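Local coordinates for protein glutathione S-transferase domain (Xanthobacter autotrophicus, PDB 4HZ2) that binds glutathione and probably acts as a glutathione S-transferase, at residues A58-A63 against G72-V77. Sequence-based numbering, arbitrary orientation.
Sequences AGTRSA and GKVPVV. With GSH (glutathione), chain F.
One water is gripped by three groups and joins Arg61 to Gly72 and to the ligand. It accepts from Arg61 NH1 at 2.7 Å, in the guanidinium plane at its edge. It donates to Gly72 O and to O31 of the glutathione glycine carboxylate, each at 2.6 Å from the water oxygen. Bends at chi2 and chi3 bring Arg61 NH1 to 4.1 Å from Gly72 CA. No direct hydrogen bond links 58-63 to 72-77. Thr60 packs instead, its CB 3.3 Å from Gly72 O and its CG2 alongside Val74 CG1. Chi1 of 54° sets Thr60 OG1 between the backbone N and C, where it bonds to Gly56 and meets the carboxylate weakly. A valine here would probably cost the carboxylate these weak contacts and leave Gly56 N without its mate. Val74 pairs with the cysteinyl backbone of glutathione. Its N donates to O2, and its O accepts from N2 at 2.8 Å with an N-H...O angle of 168°. The cis peptide before Pro75 is a conserved feature of the thioredoxin-like N-terminal domain of glutathione S-transferases. Ser55 and Ser88 also bind the ligand. Val74 thus holds the cysteinyl backbone of glutathione, while the nearby Arg61 and the bridging water probably help to stabilise the negative glycine end.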
# COMPACT_ATOMS: atom_id res chain seq x y z
N ALA B 58 9.47 -17.56 -17.07
CA ALA B 58 8.74 -17.46 -18.34
C ALA B 58 7.68 -16.35 -18.30
O ALA B 58 6.96 -16.13 -19.27
CB ALA B 58 8.12 -18.80 -18.72
N GLY B 59 7.58 -15.64 -17.18
CA GLY B 59 6.56 -14.60 -17.03
C GLY B 59 7.04 -13.40 -16.25
O GLY B 59 7.80 -12.59 -16.77
N THR B 60 6.59 -13.29 -15.00
CA THR B 60 6.90 -12.16 -14.14
C THR B 60 8.40 -11.94 -13.90
O THR B 60 8.81 -10.82 -13.58
CB THR B 60 6.24 -12.31 -12.75
OG1 THR B 60 6.62 -13.58 -12.19
CG2 THR B 60 4.71 -12.21 -12.84
N ARG B 61 9.21 -12.98 -14.04
CA ARG B 61 10.66 -12.80 -13.90
C ARG B 61 11.40 -12.86 -15.23
O ARG B 61 12.63 -12.97 -15.25
CB ARG B 61 11.26 -13.83 -12.92
CG ARG B 61 10.58 -13.88 -11.55
CD ARG B 61 10.54 -12.53 -10.84
NE ARG B 61 11.82 -11.83 -10.81
CZ ARG B 61 12.04 -10.68 -10.17
NH1 ARG B 61 11.06 -10.10 -9.47
NH2 ARG B 61 13.24 -10.12 -10.21
N SER B 62 10.67 -12.78 -16.35
CA SER B 62 11.33 -12.79 -17.66
C SER B 62 11.90 -11.41 -17.98
O SER B 62 11.42 -10.39 -17.46
CB SER B 62 10.35 -13.22 -18.77
OG SER B 62 9.34 -12.23 -18.98
N ALA B 63 12.93 -11.39 -18.82
CA ALA B 63 13.54 -10.14 -19.30
C ALA B 63 12.49 -9.16 -19.83
O ALA B 63 12.41 -8.01 -19.38
CB ALA B 63 14.61 -10.43 -20.37
N GLY B 72 8.39 -6.71 -11.14
CA GLY B 72 8.15 -8.11 -11.49
C GLY B 72 6.81 -8.66 -11.00
O GLY B 72 6.71 -9.85 -10.67
N LYS B 73 5.79 -7.81 -10.94
CA LYS B 73 4.47 -8.24 -10.49
C LYS B 73 3.39 -7.90 -11.51
O LYS B 73 3.49 -6.89 -12.21
CB LYS B 73 4.14 -7.56 -9.17
CG LYS B 73 5.00 -8.04 -8.00
CD LYS B 73 4.56 -7.33 -6.72
CE LYS B 73 5.54 -7.56 -5.58
NZ LYS B 73 5.72 -9.00 -5.26
N VAL B 74 2.35 -8.73 -11.57
CA VAL B 74 1.13 -8.37 -12.28
C VAL B 74 0.09 -7.84 -11.28
O VAL B 74 0.13 -8.17 -10.08
CB VAL B 74 0.56 -9.56 -13.10
CG1 VAL B 74 1.51 -9.95 -14.23
CG2 VAL B 74 0.30 -10.77 -12.20
N PRO B 75 -0.88 -7.03 -11.75
CA PRO B 75 -1.16 -6.63 -13.13
C PRO B 75 -0.25 -5.54 -13.65
O PRO B 75 0.25 -4.70 -12.89
CB PRO B 75 -2.59 -6.07 -13.05
CG PRO B 75 -2.70 -5.56 -11.62
CD PRO B 75 -1.96 -6.61 -10.83
N VAL B 76 -0.06 -5.56 -14.96
CA VAL B 76 0.54 -4.45 -15.67
C VAL B 76 -0.44 -4.15 -16.79
O VAL B 76 -0.94 -5.06 -17.45
CB VAL B 76 1.94 -4.81 -16.23
CG1 VAL B 76 2.38 -3.78 -17.23
CG2 VAL B 76 2.96 -4.94 -15.10
N VAL B 77 -0.76 -2.88 -16.97
CA VAL B 77 -1.61 -2.45 -18.07
C VAL B 77 -0.73 -1.68 -19.06
O VAL B 77 -0.05 -0.73 -18.68
CB VAL B 77 -2.76 -1.56 -17.58
CG1 VAL B 77 -3.56 -0.98 -18.75
CG2 VAL B 77 -3.66 -2.34 -16.60
N1 GSH F . 1.26 -4.24 -4.81
CA1 GSH F . 0.97 -5.12 -6.00
C1 GSH F . -0.35 -4.77 -6.64
O11 GSH F . -0.43 -4.75 -7.90
O12 GSH F . -1.35 -4.52 -5.88
CB1 GSH F . 0.97 -6.60 -5.63
CG1 GSH F . 0.69 -7.41 -6.88
CD1 GSH F . 1.06 -8.86 -6.72
OE1 GSH F . 1.36 -9.31 -5.61
N2 GSH F . 1.02 -9.60 -7.84
CA2 GSH F . 1.30 -11.04 -7.82
C2 GSH F . 2.54 -11.35 -8.62
O2 GSH F . 2.76 -10.78 -9.70
CB2 GSH F . 0.02 -11.82 -8.23
SG2 GSH F . -1.53 -11.38 -7.32
N3 GSH F . 3.39 -12.26 -8.11
CA3 GSH F . 4.84 -12.08 -8.17
C3 GSH F . 5.57 -13.08 -9.04
O31 GSH F . 6.79 -12.91 -9.25
O32 GSH F . 4.93 -14.05 -9.51
O HOH W 1 8.53 -10.96 -9.23